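Local coordinates for protein glutamyl-tRNA(Gln) amidotransferase subunit B, mitochondrial (Saccharomyces cerevisiae, PDB 4N0H) that serves as the B subunit of a mitochondrial amidotransferase, a GatB/GatE-family protein that assembles with two other protein chains, at residues Lys29-Ser34 with Ser50-Ala55; Ala71-Leu76 with Arg305-Gln310. All blocks are in the same frame, centred on the assembly; numbering follows the deposited sequence.

Contact 1 of 2, residues Lys29-Ser34 with Ser50-Ala55; sequences KLFSQS and SYYDIA
Asp53 is the charged centre of the interface with Lys29 and Ser34. Its OD2 accepts from Ser34 OG at 2.6 Å, on the syn side and 16° out of the carboxylate plane, and forms a salt bridge with Lys29 NZ at 3.1 Å, where the hydrogen bond is weak. The extended lysine arrives from the direction opposite to the aspartate, and its ammonium also bonds to the backbone oxygens of His48, Asn163 and Ser165. Among hydroxyls, Ser32 OG and Ser50 OG are hydrogen-bonded at 2.7 Å. The Ser32 torsion, OG anti to the backbone N (chi1 173°), turns its hydroxyl to Ser50. Apolar contact comes from Phe31 and Tyr52: Phe31 CB meets Tyr52 CE2 at 3.8 Å, and Phe31 O lies over one face of the tyrosine ring, offset toward its rim. Outside, Asn166 ND2 binds Asp53 OD1, while Tyr51 meets Trp135 of subunit F edge to face. Within 50-55, Asp53 N donates to Ser50 OG (3.1 Å) and Ser50 N returns a bond to Asp53 OD2 from above the carboxylate plane (3.1 Å). The pair resembles a capping box, without a regular helix; the first bond makes an ST motif overlapping the type I turn Tyr52-Ala55.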
loop_
_atom_site.group_PDB
_atom_site.type_symbol
_atom_site.label_atom_id
_atom_site.label_comp_id
_atom_site.label_asym_id
_atom_site.label_seq_id
_atom_site.Cartn_x
_atom_site.Cartn_y
_atom_site.Cartn_z
ATOM N N LYS B 29 5.781 -19.472 6.865
ATOM C CA LYS B 29 5.749 -18.926 5.514
ATOM C C LYS B 29 6.532 -17.624 5.372
ATOM O O LYS B 29 7.147 -17.161 6.323
ATOM C CB LYS B 29 4.311 -18.730 5.052
ATOM C CG LYS B 29 3.526 -20.026 4.915
ATOM C CD LYS B 29 2.198 -19.741 4.224
ATOM C CE LYS B 29 1.276 -20.941 4.239
ATOM N NZ LYS B 29 0.037 -20.619 3.473
ATOM N N LEU B 30 6.499 -17.045 4.176
ATOM C CA LEU B 30 7.360 -15.907 3.834
ATOM C C LEU B 30 6.925 -14.563 4.446
ATOM O O LEU B 30 7.725 -13.874 5.084
ATOM C CB LEU B 30 7.483 -15.780 2.311
ATOM C CG LEU B 30 8.452 -14.713 1.804
ATOM C CD1 LEU B 30 9.827 -14.913 2.433
ATOM C CD2 LEU B 30 8.558 -14.743 0.282
ATOM N N PHE B 31 5.667 -14.189 4.251
ATOM C CA PHE B 31 5.176 -12.910 4.769
ATOM C C PHE B 31 4.090 -13.075 5.834
ATOM O O PHE B 31 3.349 -12.145 6.136
ATOM C CB PHE B 31 4.692 -12.021 3.619
ATOM C CG PHE B 31 5.798 -11.570 2.713
ATOM C CD1 PHE B 31 6.717 -10.625 3.145
ATOM C CD2 PHE B 31 5.944 -12.112 1.447
ATOM C CE1 PHE B 31 7.749 -10.213 2.321
ATOM C CE2 PHE B 31 6.974 -11.704 0.618
ATOM C CZ PHE B 31 7.883 -10.760 1.058
ATOM N N SER B 32 4.000 -14.279 6.385
ATOM C CA SER B 32 3.078 -14.583 7.468
ATOM C C SER B 32 3.699 -15.707 8.284
ATOM O O SER B 32 4.489 -16.491 7.758
ATOM C CB SER B 32 1.727 -15.034 6.911
ATOM O OG SER B 32 0.872 -15.490 7.947
ATOM N N GLN B 33 3.350 -15.797 9.562
ATOM C CA GLN B 33 3.921 -16.847 10.403
ATOM C C GLN B 33 3.089 -18.133 10.420
ATOM O O GLN B 33 3.286 -19.001 11.273
ATOM C CB GLN B 33 4.193 -16.337 11.823
ATOM C CG GLN B 33 5.410 -15.421 11.911
ATOM C CD GLN B 33 6.679 -16.099 11.404
ATOM O OE1 GLN B 33 7.110 -17.122 11.939
ATOM N NE2 GLN B 33 7.273 -15.538 10.360
ATOM N N SER B 34 2.165 -18.255 9.474
ATOM C CA SER B 34 1.422 -19.498 9.301
ATOM C C SER B 34 2.370 -20.626 8.899
ATOM O O SER B 34 3.469 -20.386 8.389
ATOM C CB SER B 34 0.312 -19.323 8.259
ATOM O OG SER B 34 0.806 -18.661 7.103
ATOM N N SER B 50 -3.293 -18.054 7.292
ATOM C CA SER B 50 -3.591 -16.902 8.135
ATOM C C SER B 50 -4.588 -15.968 7.462
ATOM O O SER B 50 -4.970 -16.178 6.309
ATOM C CB SER B 50 -2.302 -16.135 8.414
ATOM O OG SER B 50 -1.697 -15.760 7.183
ATOM N N TYR B 51 -5.008 -14.934 8.189
ATOM C CA TYR B 51 -5.812 -13.874 7.603
ATOM C C TYR B 51 -5.090 -13.294 6.391
ATOM O O TYR B 51 -5.709 -13.019 5.360
ATOM C CB TYR B 51 -6.090 -12.764 8.625
ATOM C CG TYR B 51 -6.851 -13.208 9.859
ATOM C CD1 TYR B 51 -7.827 -14.202 9.790
ATOM C CD2 TYR B 51 -6.592 -12.632 11.095
ATOM C CE1 TYR B 51 -8.524 -14.602 10.925
ATOM C CE2 TYR B 51 -7.272 -13.024 12.228
ATOM C CZ TYR B 51 -8.236 -14.004 12.143
ATOM O OH TYR B 51 -8.905 -14.377 13.286
ATOM N N TYR B 52 -3.777 -13.115 6.513
ATOM C CA TYR B 52 -2.983 -12.575 5.408
ATOM C C TYR B 52 -2.946 -13.509 4.199
ATOM O O TYR B 52 -3.025 -13.050 3.062
ATOM C CB TYR B 52 -1.549 -12.254 5.845
ATOM C CG TYR B 52 -0.648 -11.904 4.680
ATOM C CD1 TYR B 52 -0.641 -10.623 4.143
ATOM C CD2 TYR B 52 0.179 -12.863 4.106
ATOM C CE1 TYR B 52 0.171 -10.305 3.062
ATOM C CE2 TYR B 52 0.987 -12.559 3.029
ATOM C CZ TYR B 52 0.985 -11.279 2.516
ATOM O OH TYR B 52 1.800 -10.985 1.448
ATOM N N ASP B 53 -2.811 -14.811 4.444
ATOM C CA ASP B 53 -2.736 -15.786 3.353
ATOM C C ASP B 53 -4.006 -15.754 2.492
ATOM O O ASP B 53 -3.961 -16.015 1.291
ATOM C CB ASP B 53 -2.513 -17.204 3.890
ATOM C CG ASP B 53 -1.146 -17.388 4.526
ATOM O OD1 ASP B 53 -0.231 -16.581 4.253
ATOM O OD2 ASP B 53 -0.987 -18.351 5.306
ATOM N N ILE B 54 -5.133 -15.431 3.116
ATOM C CA ILE B 54 -6.411 -15.369 2.413
ATOM C C ILE B 54 -6.634 -13.950 1.860
ATOM O O ILE B 54 -7.660 -13.656 1.231
ATOM C CB ILE B 54 -7.567 -15.840 3.337
ATOM C CG1 ILE B 54 -7.193 -17.163 4.009
ATOM C CG2 ILE B 54 -8.880 -16.017 2.570
ATOM C CD1 ILE B 54 -6.959 -18.291 3.026
ATOM N N ALA B 55 -5.647 -13.085 2.086
ATOM C CA ALA B 55 -5.686 -11.691 1.629
ATOM C C ALA B 55 -6.925 -10.934 2.114
ATOM O O ALA B 55 -7.519 -10.154 1.371
ATOM C CB ALA B 55 -5.558 -11.611 0.107
#

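Contact 2 of 2, residues Ala71-Leu76 with Arg305-Gln310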
loop_
_atom_site.group_PDB
_atom_site.type_symbol
_atom_site.label_atom_id
_atom_site.label_comp_id
_atom_site.label_asym_id
_atom_site.label_seq_id
_atom_site.Cartn_x
_atom_site.Cartn_y
_atom_site.Cartn_z
ATOM N N ALA B 71 18.662 -17.505 2.512
ATOM C CA ALA B 71 19.206 -16.876 1.311
ATOM C C ALA B 71 20.678 -16.469 1.491
ATOM O O ALA B 71 21.463 -16.499 0.539
ATOM C CB ALA B 71 18.365 -15.688 0.896
ATOM N N MET B 72 21.042 -16.077 2.708
ATOM C CA MET B 72 22.439 -15.775 3.023
ATOM C C MET B 72 23.335 -16.999 2.834
ATOM O O MET B 72 24.385 -16.920 2.197
ATOM C CB MET B 72 22.569 -15.256 4.455
ATOM C CG MET B 72 22.623 -13.742 4.553
ATOM S SD MET B 72 24.052 -13.103 3.658
ATOM C CE MET B 72 23.980 -11.383 4.116
ATOM N N LYS B 73 22.909 -18.131 3.386
ATOM C CA LYS B 73 23.694 -19.359 3.306
ATOM C C LYS B 73 23.920 -19.777 1.856
ATOM O O LYS B 73 25.025 -20.185 1.481
ATOM C CB LYS B 73 23.034 -20.486 4.106
ATOM C CG LYS B 73 22.861 -20.164 5.583
ATOM C CD LYS B 73 22.214 -21.309 6.349
ATOM C CE LYS B 73 23.182 -22.457 6.550
ATOM N NZ LYS B 73 22.559 -23.596 7.285
ATOM N N LEU B 74 22.883 -19.646 1.036
ATOM C CA LEU B 74 23.002 -19.989 -0.377
ATOM C C LEU B 74 23.945 -19.036 -1.115
ATOM O O LEU B 74 24.773 -19.477 -1.905
ATOM C CB LEU B 74 21.631 -20.006 -1.055
ATOM C CG LEU B 74 21.681 -20.362 -2.539
ATOM C CD1 LEU B 74 22.302 -21.751 -2.746
ATOM C CD2 LEU B 74 20.296 -20.286 -3.152
ATOM N N SER B 75 23.815 -17.736 -0.858
ATOM C CA SER B 75 24.667 -16.735 -1.502
ATOM C C SER B 75 26.135 -16.992 -1.178
ATOM O O SER B 75 26.994 -16.917 -2.052
ATOM C CB SER B 75 24.288 -15.322 -1.050
ATOM O OG SER B 75 22.921 -15.049 -1.296
ATOM N N LEU B 76 26.408 -17.300 0.085
ATOM C CA LEU B 76 27.768 -17.560 0.539
ATOM C C LEU B 76 28.336 -18.812 -0.124
ATOM O O LEU B 76 29.487 -18.828 -0.558
ATOM C CB LEU B 76 27.803 -17.697 2.063
ATOM C CG LEU B 76 27.615 -16.395 2.843
ATOM C CD1 LEU B 76 27.476 -16.667 4.331
ATOM C CD2 LEU B 76 28.782 -15.456 2.580
ATOM N N ARG B 305 28.655 -16.823 7.819
ATOM C CA ARG B 305 29.801 -17.589 7.327
ATOM C C ARG B 305 30.255 -18.628 8.346
ATOM O O ARG B 305 30.604 -19.754 7.990
ATOM C CB ARG B 305 30.968 -16.660 6.980
ATOM C CG ARG B 305 31.411 -16.740 5.529
ATOM C CD ARG B 305 32.493 -15.718 5.205
ATOM N NE ARG B 305 32.617 -15.517 3.762
ATOM C CZ ARG B 305 32.701 -14.326 3.179
ATOM N NH1 ARG B 305 32.686 -13.226 3.916
ATOM N NH2 ARG B 305 32.802 -14.232 1.861
ATOM N N GLY B 306 30.239 -18.245 9.617
ATOM C CA GLY B 306 30.664 -19.139 10.679
ATOM C C GLY B 306 29.703 -20.285 10.927
ATOM O O GLY B 306 30.071 -21.302 11.512
ATOM N N LEU B 307 28.466 -20.126 10.474
ATOM C CA LEU B 307 27.432 -21.121 10.721
ATOM C C LEU B 307 27.271 -22.070 9.521
ATOM O O LEU B 307 26.455 -22.991 9.539
ATOM C CB LEU B 307 26.129 -20.418 11.152
ATOM C CG LEU B 307 24.752 -20.406 10.476
ATOM C CD1 LEU B 307 23.872 -19.367 11.181
ATOM C CD2 LEU B 307 24.793 -20.107 8.988
ATOM N N MET B 308 28.072 -21.839 8.486
ATOM C CA MET B 308 28.055 -22.677 7.291
ATOM C C MET B 308 28.642 -24.053 7.574
ATOM O O MET B 308 29.617 -24.180 8.316
ATOM C CB MET B 308 28.848 -22.012 6.161
ATOM C CG MET B 308 28.238 -20.722 5.643
ATOM S SD MET B 308 26.776 -21.037 4.642
ATOM C CE MET B 308 27.523 -21.635 3.127
ATOM N N PRO B 309 28.049 -25.097 6.981
ATOM C CA PRO B 309 28.636 -26.432 7.104
ATOM C C PRO B 309 29.840 -26.547 6.177
ATOM O O PRO B 309 29.986 -25.726 5.269
ATOM C CB PRO B 309 27.510 -27.343 6.618
ATOM C CG PRO B 309 26.773 -26.506 5.623
ATOM C CD PRO B 309 26.827 -25.100 6.156
ATOM N N GLN B 310 30.698 -27.536 6.410
ATOM C CA GLN B 310 31.811 -27.794 5.507
ATOM C C GLN B 310 31.268 -28.107 4.121
ATOM O O GLN B 310 30.417 -28.981 3.964
ATOM C CB GLN B 310 32.655 -28.970 6.006
ATOM C CG GLN B 310 33.771 -29.377 5.053
ATOM C CD GLN B 310 34.867 -28.330 4.963
ATOM O OE1 GLN B 310 35.292 -27.776 5.976
ATOM N NE2 GLN B 310 35.324 -28.050 3.750
#
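Lys73 and Leu76, one turn apart on helix 65-78, pack against the C-terminal end of helix 298-306 and the loop beyond it, an apolar contact on the surface of the GatB/GatE-family fold. The close-set part centres on Met308. Its CG stands anti to the carbonyl carbon (chi1 -66°), and further bends at chi2 and chi3 fold the thioether back over the helix, where SD lies 3.8 Å from Lys73 CB. The two side chains slide past each other in opposite directions. The terminal methyl continues toward Leu76, reaching its CB at 4.1 Å from Met308 CE. Leu76 CD1 turns to the backbone, 3.7 Å from Arg305 N. Farther along the same lysine, Leu307 crosses its chain at about a right angle, with Leu307 CD2 3.7 Å from Lys73 CE. The lysine thus contributes its methylenes here, while its ammonium bonds to the backbone oxygen of Leu198. Val304 lies against both Lys73 and Leu76 from helix 298-306, and Met308 also touches Leu198.

The solvent side is looser. The Arg305 side chain is exposed and has two conformers; in the one modelled here it crosses Leu76 at about a right angle, and Leu76 CD2 sits over one guanidinium face, offset toward the rim, at 4.0 Å from Arg305 NE, a less certain placement. Packing alone joins helix 65-78 to the end of helix 298-306 and the residues after it, and the closest approach brings a methyl to a carbonyl: Met308 CE lies 3.3 Å from Lys73 O.

Contacts 1 and 2 follow one another along the chain, and their centres lie 27 Å apart; their nearest atoms are about 9 Å apart, so they do not touch. Both are peripheral, with centres about 20 Å and 19 Å from the chain centre, yet they differ in kind. Contact 1 is a buried, polar meeting of two loop segments between strand 14-23 and helix 65-78; contact 2 is a surface, mainly apolar meeting of that helix with residues 229 positions later. Strand 102-120 connects their surroundings: Leu104 touches Phe31 and Tyr52, while Phe111 packs on Ala71, Met72 and Ser75. Subunit F reaches both, its Glu130 accepting from Gln33 N beside contact 1 and its Tyr112 packing on Leu307 in contact 2.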